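Local coordinates for putative restriction endonuclease domain-containing protein (PDB 3OT2) that is of unknown function but is probably a nuclease related to the restriction endonucleases of the PD-(D/E)XK superfamily, at residues G133-W138 against P169-E174; E48-I53 against P80-F85; F148-R151 against E155-V158. One frame throughout, in Å; residues are numbered along the deposited sequence.

Contact 1. Residues G133-W138 against P169-E174; sequences GTQMGW and PSFASE
Pro169 meets the start of strand 136-141 at two points, with the side chains of Gln135 and Met136 each crossing its ring at about a right angle. The selenium of Met136, a selenomethionine introduced for crystallography, lies 3.9 Å from CD of Pro169. CG of Met136 stands anti to the backbone N (chi1 -177°), which carries SE out to the proline; the bend at chi3 then sends the CE methyl toward Arg151. A rigid, apolar ring suits this place, since it also rests on Trp108 of the adjoining strand.

Ser170 begins the short 3-10 segment and is held to a water rather than touching the strand directly: its OG is 2.8 Å from that water. The same water donates to OE1 of Gln135 over 2.6 Å and accepts from N of Phe171 over 3.1 Å, so one molecule spans the two segments. The loop lies on one face of the mixed central sheet, consistent with the PD-(D/E)XK nuclease fold expected of this family.

Phe171 comes next, its side chain touching Val84 and Ile86 of strand 82-86. Gln135 reaches the rim of this ring, with OE1 4.0 Å from CD2 and near the ring plane, while amide and ring planes stand 79° apart. The amide is fixed from its other end too, because NE2 hydrogen-bonds to Asp107. Were Gln135 replaced by an alanine, the bridging water would probably lose its strand-side acceptor and Asp107 this donor, and a gap is likely to open beside the edge of Phe171. Ala172 closes the turn, its N hydrogen-bonded to O of Pro169 at 2.9 Å, and its small methyl packs on Trp108.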
ATOM      1  N   GLY A 133      -5.842  10.292  14.399  1.00 35.15           N
ATOM      2  CA  GLY A 133      -5.664  11.728  14.207  1.00 35.68           C
ATOM      3  C   GLY A 133      -4.559  12.250  13.317  1.00 36.00           C
ATOM      4  O   GLY A 133      -4.454  13.462  13.144  1.00 35.81           O
ATOM      5  N   THR A 134      -3.697  11.378  12.768  1.00 31.03           N
ATOM      6  CA  THR A 134      -2.611  11.854  11.903  1.00 27.28           C
ATOM      7  C   THR A 134      -3.222  12.541  10.673  1.00 29.97           C
ATOM      8  O   THR A 134      -4.201  12.056  10.110  1.00 29.19           O
ATOM      9  CB  THR A 134      -1.674  10.703  11.560  1.00 29.12           C
ATOM     10  OG1 THR A 134      -1.082  10.245  12.781  1.00 28.50           O
ATOM     11  CG2 THR A 134      -0.570  11.092  10.575  1.00 25.56           C
ATOM     12  N   GLN A 135      -2.661  13.701  10.292  1.00 27.07           N
ATOM     13  CA  GLN A 135      -3.152  14.455   9.143  1.00 27.98           C
ATOM     14  C   GLN A 135      -2.673  13.832   7.857  1.00 28.50           C
ATOM     15  O   GLN A 135      -3.400  13.849   6.875  1.00 29.39           O
ATOM     16  CB  GLN A 135      -2.688  15.929   9.181  1.00 29.89           C
ATOM     17  CG  GLN A 135      -2.959  16.672  10.495  1.00 32.42           C
ATOM     18  CD  GLN A 135      -2.463  18.104  10.442  1.00 42.34           C
ATOM     19  OE1 GLN A 135      -2.434  18.758   9.380  1.00 40.51           O
ATOM     20  NE2 GLN A 135      -2.106  18.653  11.612  1.00 33.36           N
HETATM   21  N   MSE A 136      -1.427  13.356   7.823  1.00 24.56           N
HETATM   22  CA  MSE A 136      -0.869  12.802   6.590  1.00 22.68           C
HETATM   23  C   MSE A 136       0.173  11.742   6.867  1.00 28.01           C
HETATM   24  O   MSE A 136       0.953  11.848   7.812  1.00 25.88           O
HETATM   25  CB  MSE A 136      -0.226  13.930   5.730  1.00 22.80           C
HETATM   26  CG  MSE A 136       0.321  13.412   4.376  1.00 25.14           C
HETATM   27 SE   MSE A 136       1.041  14.834   3.275  0.75 27.52          SE
HETATM   28  CE  MSE A 136      -0.626  15.621   2.644  1.00 25.72           C
ATOM     29  N   GLY A 137       0.203  10.751   5.989  1.00 25.04           N
ATOM     30  CA  GLY A 137       1.230   9.727   5.978  1.00 24.24           C
ATOM     31  C   GLY A 137       1.955   9.753   4.650  1.00 28.34           C
ATOM     32  O   GLY A 137       1.337   9.979   3.607  1.00 27.17           O
ATOM     33  N   TRP A 138       3.281   9.586   4.688  1.00 26.29           N
ATOM     34  CA  TRP A 138       4.123   9.409   3.514  1.00 26.17           C
ATOM     35  C   TRP A 138       4.770   8.048   3.561  1.00 29.66           C
ATOM     36  O   TRP A 138       5.391   7.706   4.571  1.00 30.01           O
ATOM     37  CB  TRP A 138       5.269  10.452   3.454  1.00 24.54           C
ATOM     38  CG  TRP A 138       4.987  11.780   2.803  1.00 25.30           C
ATOM     39  CD1 TRP A 138       3.777  12.321   2.483  1.00 27.97           C
ATOM     40  CD2 TRP A 138       5.968  12.768   2.489  1.00 25.04           C
ATOM     41  NE1 TRP A 138       3.951  13.562   1.915  1.00 28.15           N
ATOM     42  CE2 TRP A 138       5.294  13.856   1.896  1.00 29.32           C
ATOM     43  CE3 TRP A 138       7.375  12.808   2.594  1.00 26.15           C
ATOM     44  CZ2 TRP A 138       5.976  14.983   1.409  1.00 28.79           C
ATOM     45  CZ3 TRP A 138       8.049  13.918   2.107  1.00 28.96           C
ATOM     46  CH2 TRP A 138       7.352  14.993   1.526  1.00 29.97           C
ATOM     47  N   PRO A 169       1.391  18.468   4.600  1.00 29.87           N
ATOM     48  CA  PRO A 169       0.268  19.031   5.387  1.00 29.94           C
ATOM     49  C   PRO A 169       0.291  20.555   5.308  1.00 32.34           C
ATOM     50  O   PRO A 169       1.347  21.136   5.033  1.00 30.69           O
ATOM     51  CB  PRO A 169       0.536  18.534   6.810  1.00 31.20           C
ATOM     52  CG  PRO A 169       1.578  17.490   6.689  1.00 33.61           C
ATOM     53  CD  PRO A 169       2.371  17.790   5.462  1.00 29.12           C
ATOM     54  N   SER A 170      -0.867  21.207   5.485  1.00 30.84           N
ATOM     55  CA  SER A 170      -0.937  22.660   5.312  1.00 31.90           C
ATOM     56  C   SER A 170       0.014  23.421   6.280  1.00 35.25           C
ATOM     57  O   SER A 170       0.550  24.459   5.871  1.00 35.01           O
ATOM     58  CB  SER A 170      -2.374  23.168   5.415  1.00 36.21           C
ATOM     59  OG  SER A 170      -2.926  22.852   6.682  1.00 46.93           O
ATOM     60  N   PHE A 171       0.308  22.886   7.489  1.00 29.81           N
ATOM     61  CA  PHE A 171       1.250  23.597   8.374  1.00 30.22           C
ATOM     62  C   PHE A 171       2.665  23.647   7.742  1.00 34.86           C
ATOM     63  O   PHE A 171       3.438  24.537   8.086  1.00 35.61           O
ATOM     64  CB  PHE A 171       1.323  22.962   9.781  1.00 30.75           C
ATOM     65  CG  PHE A 171       1.927  21.566   9.839  1.00 30.23           C
ATOM     66  CD1 PHE A 171       3.312  21.386   9.890  1.00 31.26           C
ATOM     67  CD2 PHE A 171       1.108  20.435   9.907  1.00 30.18           C
ATOM     68  CE1 PHE A 171       3.863  20.103   9.990  1.00 30.77           C
ATOM     69  CE2 PHE A 171       1.667  19.148  10.059  1.00 30.26           C
ATOM     70  CZ  PHE A 171       3.035  18.993  10.077  1.00 28.71           C
ATOM     71  N   ALA A 172       2.997  22.694   6.832  1.00 29.54           N
ATOM     72  CA  ALA A 172       4.299  22.650   6.178  1.00 29.54           C
ATOM     73  C   ALA A 172       4.227  23.108   4.697  1.00 34.72           C
ATOM     74  O   ALA A 172       5.157  22.840   3.934  1.00 34.41           O
ATOM     75  CB  ALA A 172       4.854  21.219   6.260  1.00 28.80           C
ATOM     76  N   SER A 173       3.158  23.831   4.306  1.00 32.38           N
ATOM     77  CA  SER A 173       2.899  24.251   2.914  1.00 33.58           C
ATOM     78  C   SER A 173       4.049  25.041   2.254  1.00 38.82           C
ATOM     79  O   SER A 173       4.093  25.081   1.026  1.00 38.96           O
ATOM     80  CB  SER A 173       1.609  25.059   2.814  1.00 35.58           C
ATOM     81  OG  SER A 173       1.763  26.317   3.440  1.00 44.11           O
ATOM     82  N   GLU A 174       4.972  25.643   3.035  1.00 35.33           N
ATOM     83  CA  GLU A 174       6.129  26.353   2.449  1.00 35.81           C
ATOM     84  C   GLU A 174       7.164  25.365   1.874  1.00 38.86           C
ATOM     85  O   GLU A 174       8.036  25.774   1.108  1.00 39.01           O
ATOM     86  CB  GLU A 174       6.794  27.266   3.477  1.00 37.53           C
ATOM     87  CG  GLU A 174       5.942  28.479   3.799  1.00 46.59           C
ATOM     88  CD  GLU A 174       5.606  29.333   2.587  1.00 68.66           C
ATOM     89  OE1 GLU A 174       6.545  29.798   1.905  1.00 55.34           O
ATOM     90  OE2 GLU A 174       4.406  29.447   2.259  1.00 71.23           O
TER
HETATM   91  O   HOH W   1      -2.025  21.312   8.825  1.00 37.59           O

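Contact 2. Residues E48-I53 against P80-F85; sequences ECVSVI and PDISVF
Val50 and Ile82 make the tightest part of this contact: CG2 of Val50 stands 3.5 Å from CG1 of Ile82, closer than usual van der Waals contact for two carbons. With CG1 of Val50 anti to the backbone N (chi1 -176°), the other branch, CG2, is the one set against the isoleucine, and it touches CD1 at 3.7 Å as well. That terminal methyl is gripped from a second residue, since CB of Cys49 is also 3.7 Å from CD1 of Ile82. A slim cysteine lets the helix come near here, its SG still reaching the same methyl at 4.0 Å.

This is helix-on-sheet packing, consistent with the alpha/beta nuclease fold of the PD-(D/E)XK type. The axes of helix 48-53 and strand 82-85 run 14° from parallel and 9.8 Å apart, a spacing filled by branched aliphatic side chains. Alternate strand residues, Ile82 and Val84, point at the helix.

One turn further on, the fit is looser. Ile53 and Val84 reach toward each other tip to tip, and their nearest methyls, CG2 of Ile53 and CG1 of Val84, are 4.2 Å apart. Ile53 spreads its remaining bulk over Trp108, Ile110 and Ala65 of the flanking strands. On the helix flank turned from the strand, Ser51 is exposed to solvent, where a small polar residue is at home, and Glu48 points away.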
ATOM      1  N   GLU A  48      18.236  13.639   5.633  1.00 37.75           N
ATOM      2  CA  GLU A  48      17.974  14.826   4.826  1.00 37.76           C
ATOM      3  C   GLU A  48      16.520  15.267   4.918  1.00 40.49           C
ATOM      4  O   GLU A  48      16.234  16.464   4.894  1.00 37.62           O
ATOM      5  CB  GLU A  48      18.351  14.570   3.366  1.00 39.84           C
ATOM      6  CG  GLU A  48      18.463  15.844   2.547  1.00 49.73           C
ATOM      7  CD  GLU A  48      19.415  16.917   3.035  1.00 62.36           C
ATOM      8  OE1 GLU A  48      20.445  16.576   3.660  1.00 53.53           O
ATOM      9  OE2 GLU A  48      19.130  18.107   2.774  1.00 57.59           O
ATOM     10  N   CYS A  49      15.606  14.306   5.005  1.00 38.32           N
ATOM     11  CA  CYS A  49      14.182  14.584   5.106  1.00 37.21           C
ATOM     12  C   CYS A  49      13.847  15.330   6.399  1.00 36.70           C
ATOM     13  O   CYS A  49      13.084  16.294   6.344  1.00 35.50           O
ATOM     14  CB  CYS A  49      13.408  13.283   5.007  1.00 39.04           C
ATOM     15  SG  CYS A  49      11.709  13.489   4.489  1.00 43.38           S
ATOM     16  N   VAL A  50      14.426  14.900   7.558  1.00 32.31           N
ATOM     17  CA  VAL A  50      14.205  15.557   8.861  1.00 34.09           C
ATOM     18  C   VAL A  50      14.759  16.991   8.812  1.00 35.45           C
ATOM     19  O   VAL A  50      14.120  17.915   9.303  1.00 34.29           O
ATOM     20  CB  VAL A  50      14.843  14.753  10.032  1.00 39.80           C
ATOM     21  CG1 VAL A  50      14.526  15.389  11.377  1.00 40.83           C
ATOM     22  CG2 VAL A  50      14.353  13.335  10.028  1.00 39.80           C
ATOM     23  N   SER A  51      15.946  17.155   8.206  1.00 32.60           N
ATOM     24  CA  SER A  51      16.652  18.419   8.075  1.00 33.06           C
ATOM     25  C   SER A  51      15.833  19.426   7.251  1.00 35.79           C
ATOM     26  O   SER A  51      15.616  20.559   7.695  1.00 33.29           O
ATOM     27  CB  SER A  51      18.017  18.171   7.431  1.00 37.85           C
ATOM     28  OG  SER A  51      18.706  19.381   7.159  1.00 53.68           O
ATOM     29  N   VAL A  52      15.334  18.989   6.085  1.00 32.98           N
ATOM     30  CA  VAL A  52      14.565  19.842   5.178  1.00 33.89           C
ATOM     31  C   VAL A  52      13.211  20.251   5.837  1.00 34.93           C
ATOM     32  O   VAL A  52      12.880  21.437   5.835  1.00 35.52           O
ATOM     33  CB  VAL A  52      14.402  19.160   3.802  1.00 39.44           C
ATOM     34  CG1 VAL A  52      13.375  19.881   2.951  1.00 39.88           C
ATOM     35  CG2 VAL A  52      15.739  19.125   3.069  1.00 40.84           C
ATOM     36  N   ILE A  53      12.470  19.300   6.436  1.00 28.72           N
ATOM     37  CA  ILE A  53      11.215  19.637   7.113  1.00 27.62           C
ATOM     38  C   ILE A  53      11.462  20.655   8.253  1.00 32.74           C
ATOM     39  O   ILE A  53      10.776  21.685   8.318  1.00 33.62           O
ATOM     40  CB  ILE A  53      10.490  18.364   7.628  1.00 27.30           C
ATOM     41  CG1 ILE A  53      10.005  17.497   6.429  1.00 26.55           C
ATOM     42  CG2 ILE A  53       9.302  18.739   8.562  1.00 25.50           C
ATOM     43  CD1 ILE A  53       9.719  16.117   6.818  1.00 24.95           C
ATOM     44  N   PRO A  80       7.884   5.470  14.054  1.00 30.17           N
ATOM     45  CA  PRO A  80       7.977   5.889  12.651  1.00 29.27           C
ATOM     46  C   PRO A  80       9.391   6.368  12.341  1.00 33.50           C
ATOM     47  O   PRO A  80      10.048   6.905  13.237  1.00 33.08           O
ATOM     48  CB  PRO A  80       6.966   7.046  12.560  1.00 28.60           C
ATOM     49  CG  PRO A  80       6.003   6.786  13.641  1.00 33.68           C
ATOM     50  CD  PRO A  80       6.851   6.249  14.767  1.00 30.50           C
ATOM     51  N   ASP A  81       9.862   6.180  11.093  1.00 29.24           N
ATOM     52  CA  ASP A  81      11.187   6.669  10.719  1.00 28.45           C
ATOM     53  C   ASP A  81      11.295   8.181  11.054  1.00 32.20           C
ATOM     54  O   ASP A  81      12.303   8.626  11.624  1.00 32.32           O
ATOM     55  CB  ASP A  81      11.464   6.403   9.227  1.00 28.45           C
ATOM     56  CG  ASP A  81      11.742   4.950   8.878  1.00 33.54           C
ATOM     57  OD1 ASP A  81      12.129   4.170   9.798  1.00 32.92           O
ATOM     58  OD2 ASP A  81      11.616   4.596   7.687  1.00 34.40           O
ATOM     59  N   ILE A  82      10.235   8.955  10.717  1.00 28.60           N
ATOM     60  CA  ILE A  82      10.131  10.401  11.017  1.00 27.58           C
ATOM     61  C   ILE A  82       8.719  10.679  11.483  1.00 31.30           C
ATOM     62  O   ILE A  82       7.769  10.273  10.831  1.00 31.69           O
ATOM     63  CB  ILE A  82      10.512  11.322   9.834  1.00 29.46           C
ATOM     64  CG1 ILE A  82      11.912  10.984   9.273  1.00 29.82           C
ATOM     65  CG2 ILE A  82      10.399  12.824  10.205  1.00 28.25           C
ATOM     66  CD1 ILE A  82      12.103  11.413   7.864  1.00 34.92           C
ATOM     67  N   SER A  83       8.596  11.376  12.617  1.00 27.85           N
ATOM     68  CA  SER A  83       7.333  11.845  13.180  1.00 27.14           C
ATOM     69  C   SER A  83       7.355  13.359  13.229  1.00 29.17           C
ATOM     70  O   SER A  83       8.312  13.939  13.740  1.00 27.68           O
ATOM     71  CB  SER A  83       7.166  11.293  14.593  1.00 29.92           C
ATOM     72  OG  SER A  83       6.752   9.952  14.480  1.00 38.61           O
ATOM     73  N   VAL A  84       6.314  13.998  12.713  1.00 27.57           N
ATOM     74  CA  VAL A  84       6.230  15.460  12.715  1.00 26.01           C
ATOM     75  C   VAL A  84       5.013  15.865  13.555  1.00 29.29           C
ATOM     76  O   VAL A  84       3.901  15.373  13.335  1.00 27.71           O
ATOM     77  CB  VAL A  84       6.206  16.090  11.287  1.00 27.22           C
ATOM     78  CG1 VAL A  84       6.425  17.597  11.356  1.00 28.07           C
ATOM     79  CG2 VAL A  84       7.256  15.454  10.369  1.00 25.77           C
ATOM     80  N   PHE A  85       5.243  16.732  14.551  1.00 26.82           N
ATOM     81  CA  PHE A  85       4.168  17.214  15.439  1.00 26.98           C
ATOM     82  C   PHE A  85       4.073  18.708  15.380  1.00 30.25           C
ATOM     83  O   PHE A  85       5.102  19.368  15.492  1.00 28.57           O
ATOM     84  CB  PHE A  85       4.462  16.810  16.909  1.00 28.71           C
ATOM     85  CG  PHE A  85       4.304  15.344  17.219  1.00 29.29           C
ATOM     86  CD1 PHE A  85       5.349  14.459  17.014  1.00 31.88           C
ATOM     87  CD2 PHE A  85       3.115  14.853  17.748  1.00 30.77           C
ATOM     88  CE1 PHE A  85       5.199  13.106  17.298  1.00 32.68           C
ATOM     89  CE2 PHE A  85       2.976  13.499  18.056  1.00 33.46           C
ATOM     90  CZ  PHE A  85       4.018  12.635  17.828  1.00 31.54           C
TER

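Contact 3. Residues F148-R151 against E155-V158; sequences FVYR and ETEV
The Tyr150 ring carries the methyl of Thr156 over one face: CG2 lies 4.0 Å from the ring centroid and 21° off the normal, a CH-pi contact displaced toward the rim. The same methyl also meets the Phe148 ring, with CG2 of Thr156 3.8 Å from CD1 of Phe148, approaching obliquely. CG2 of Val158 comes as near to CE1 of Phe148, and the carbonyl O of Glu157 sits at that ring's edge. These groups line one side of a beta hairpin that pairs strand 146-150 with strand 157-159, one of the two outermost strands of the central sheet within the chain.

Threonine suits its place twice over. With OG1 anti to the carbonyl carbon (chi1 -55°), CG2 is left to lie over the Tyr150 ring and beside Phe148, while OG1 hydrogen-bonds to OG1 of Thr156 of the second subunit. Leu127 of that subunit packs on Thr156 and Val158, placing the hairpin in the dimer interface.

Val149 and Glu157 form the antiparallel hydrogen-bonded pair: Val149 N to Glu157 O spans 2.8 Å and Glu157 N to Val149 O 2.9 Å, both nearly straight. On the side opposite Phe148, the guanidinium of Arg151 presents its edge to the carboxylate of Glu157. This salt bridge joins NH1 of Arg151 to OE1 of Glu157 at 2.9 Å, the planes 75° apart; it holds for one of the two deposited conformers of the arginine and is in doubt for the other. Next to the Val149-Glu157 pair a water bridges the two segments, donating to O of Val149 and to O of Glu155, each at 2.8 Å, and accepting weakly from N of Arg151.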
ATOM      1  N   PHE A 148       3.906   7.323  -1.698  1.00 27.02           N
ATOM      2  CA  PHE A 148       2.467   7.148  -1.504  1.00 26.67           C
ATOM      3  C   PHE A 148       2.055   8.131  -0.444  1.00 30.54           C
ATOM      4  O   PHE A 148       2.721   8.223   0.597  1.00 29.00           O
ATOM      5  CB  PHE A 148       2.088   5.721  -1.090  1.00 29.01           C
ATOM      6  CG  PHE A 148       2.299   4.657  -2.138  1.00 33.43           C
ATOM      7  CD1 PHE A 148       1.473   4.581  -3.249  1.00 37.71           C
ATOM      8  CD2 PHE A 148       3.324   3.729  -2.010  1.00 38.37           C
ATOM      9  CE1 PHE A 148       1.650   3.571  -4.209  1.00 40.05           C
ATOM     10  CE2 PHE A 148       3.481   2.700  -2.960  1.00 42.82           C
ATOM     11  CZ  PHE A 148       2.640   2.635  -4.048  1.00 40.15           C
ATOM     12  N   VAL A 149       0.998   8.889  -0.709  1.00 27.40           N
ATOM     13  CA  VAL A 149       0.470   9.900   0.214  1.00 25.27           C
ATOM     14  C   VAL A 149      -0.871   9.405   0.762  1.00 28.88           C
ATOM     15  O   VAL A 149      -1.795   9.107  -0.002  1.00 28.01           O
ATOM     16  CB  VAL A 149       0.364  11.290  -0.462  1.00 28.29           C
ATOM     17  CG1 VAL A 149      -0.431  12.270   0.412  1.00 28.25           C
ATOM     18  CG2 VAL A 149       1.754  11.854  -0.765  1.00 28.42           C
ATOM     19  N   TYR A 150      -0.971   9.360   2.092  1.00 25.67           N
ATOM     20  CA  TYR A 150      -2.140   8.905   2.825  1.00 25.45           C
ATOM     21  C   TYR A 150      -2.792  10.053   3.610  1.00 29.99           C
ATOM     22  O   TYR A 150      -2.118  10.689   4.400  1.00 29.14           O
ATOM     23  CB  TYR A 150      -1.705   7.811   3.813  1.00 26.03           C
ATOM     24  CG  TYR A 150      -1.232   6.533   3.163  1.00 27.68           C
ATOM     25  CD1 TYR A 150       0.090   6.383   2.747  1.00 29.16           C
ATOM     26  CD2 TYR A 150      -2.098   5.461   2.984  1.00 28.93           C
ATOM     27  CE1 TYR A 150       0.532   5.195   2.166  1.00 29.70           C
ATOM     28  CE2 TYR A 150      -1.666   4.271   2.398  1.00 30.87           C
ATOM     29  CZ  TYR A 150      -0.355   4.149   1.979  1.00 33.84           C
ATOM     30  OH  TYR A 150       0.044   2.972   1.401  1.00 36.95           O
ATOM     31  N   ARG A 151      -4.095  10.297   3.380  1.00 28.50           N
ATOM     32  CA  ARG A 151      -4.888  11.309   4.080  0.50 29.40           C
ATOM     33  C   ARG A 151      -6.126  10.632   4.656  1.00 33.50           C
ATOM     34  O   ARG A 151      -6.592   9.643   4.061  1.00 32.69           O
ATOM     35  CB  ARG A 151      -5.288  12.456   3.145  0.50 32.41           C
ATOM     36  CG  ARG A 151      -4.139  13.326   2.653  0.50 41.17           C
ATOM     37  CD  ARG A 151      -4.726  14.270   1.643  0.50 47.56           C
ATOM     38  NE  ARG A 151      -3.900  15.427   1.361  0.50 45.47           N
ATOM     39  CZ  ARG A 151      -3.374  15.719   0.172  0.50 49.79           C
ATOM     40  NH1 ARG A 151      -3.521  14.885  -0.854  0.50 29.13           N
ATOM     41  NH2 ARG A 151      -2.697  16.846  -0.001  0.50 29.38           N
ATOM     42  N   GLU A 155      -8.563   8.037  -0.804  1.00 28.53           N
ATOM     43  CA  GLU A 155      -7.828   7.013  -1.547  1.00 27.86           C
ATOM     44  C   GLU A 155      -6.344   7.354  -1.517  1.00 33.48           C
ATOM     45  O   GLU A 155      -5.992   8.543  -1.516  1.00 32.67           O
ATOM     46  CB  GLU A 155      -8.338   6.997  -3.004  1.00 30.61           C
ATOM     47  CG  GLU A 155      -7.802   5.897  -3.891  1.00 43.40           C
ATOM     48  CD  GLU A 155      -8.485   5.839  -5.247  1.00 67.49           C
ATOM     49  OE1 GLU A 155      -9.668   6.240  -5.348  1.00 54.79           O
ATOM     50  OE2 GLU A 155      -7.832   5.384  -6.212  1.00 71.27           O
ATOM     51  N   THR A 156      -5.469   6.331  -1.457  1.00 31.27           N
ATOM     52  CA  THR A 156      -4.012   6.539  -1.464  1.00 30.63           C
ATOM     53  C   THR A 156      -3.646   7.287  -2.751  1.00 33.87           C
ATOM     54  O   THR A 156      -4.219   6.993  -3.808  1.00 32.66           O
ATOM     55  CB  THR A 156      -3.279   5.174  -1.366  1.00 32.28           C
ATOM     56  OG1 THR A 156      -3.742   4.474  -0.220  1.00 32.19           O
ATOM     57  CG2 THR A 156      -1.753   5.317  -1.309  1.00 31.25           C
ATOM     58  N   GLU A 157      -2.728   8.263  -2.661  1.00 30.13           N
ATOM     59  CA  GLU A 157      -2.281   9.023  -3.847  1.00 30.96           C
ATOM     60  C   GLU A 157      -0.854   8.645  -4.179  1.00 33.68           C
ATOM     61  O   GLU A 157      -0.067   8.398  -3.270  1.00 33.43           O
ATOM     62  CB  GLU A 157      -2.389  10.525  -3.602  1.00 32.44           C
ATOM     63  CG  GLU A 157      -3.814  11.025  -3.652  1.00 45.04           C
ATOM     64  CD  GLU A 157      -4.003  12.507  -3.401  1.00 66.58           C
ATOM     65  OE1 GLU A 157      -3.002  13.209  -3.131  1.00 54.98           O
ATOM     66  OE2 GLU A 157      -5.172  12.957  -3.409  1.00 65.50           O
ATOM     67  N   VAL A 158      -0.523   8.578  -5.468  1.00 32.49           N
ATOM     68  CA  VAL A 158       0.798   8.146  -5.950  1.00 32.29           C
ATOM     69  C   VAL A 158       1.534   9.310  -6.582  1.00 35.64           C
ATOM     70  O   VAL A 158       0.979   9.971  -7.466  1.00 36.47           O
ATOM     71  CB  VAL A 158       0.706   6.980  -6.986  1.00 36.66           C
ATOM     72  CG1 VAL A 158       2.074   6.360  -7.233  1.00 36.52           C
ATOM     73  CG2 VAL A 158      -0.262   5.914  -6.546  1.00 36.30           C
TER
HETATM   74  O   HOH W   2      -4.400  10.029   0.205  1.00 28.44           O

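All three contacts reach one mixed six-stranded sheet. Contact 2 comes first along the chain and closes before contact 1 opens; contact 3 falls within the interval between the two segments of contact 1. The centre of contact 1 lies about 12 Å from those of contacts 2 and 3, which are themselves about 18 Å apart and do not touch. Contact 1 links them: Phe171 CE1 packs on Val84 CG1 at 3.8 Å, and strand 136-141 neighbours strand 146-150. Helix 40-57 and the loop 169-174 thus cover one sheet face together, while the hairpin of contact 3 carries the sheet outward to the second subunit.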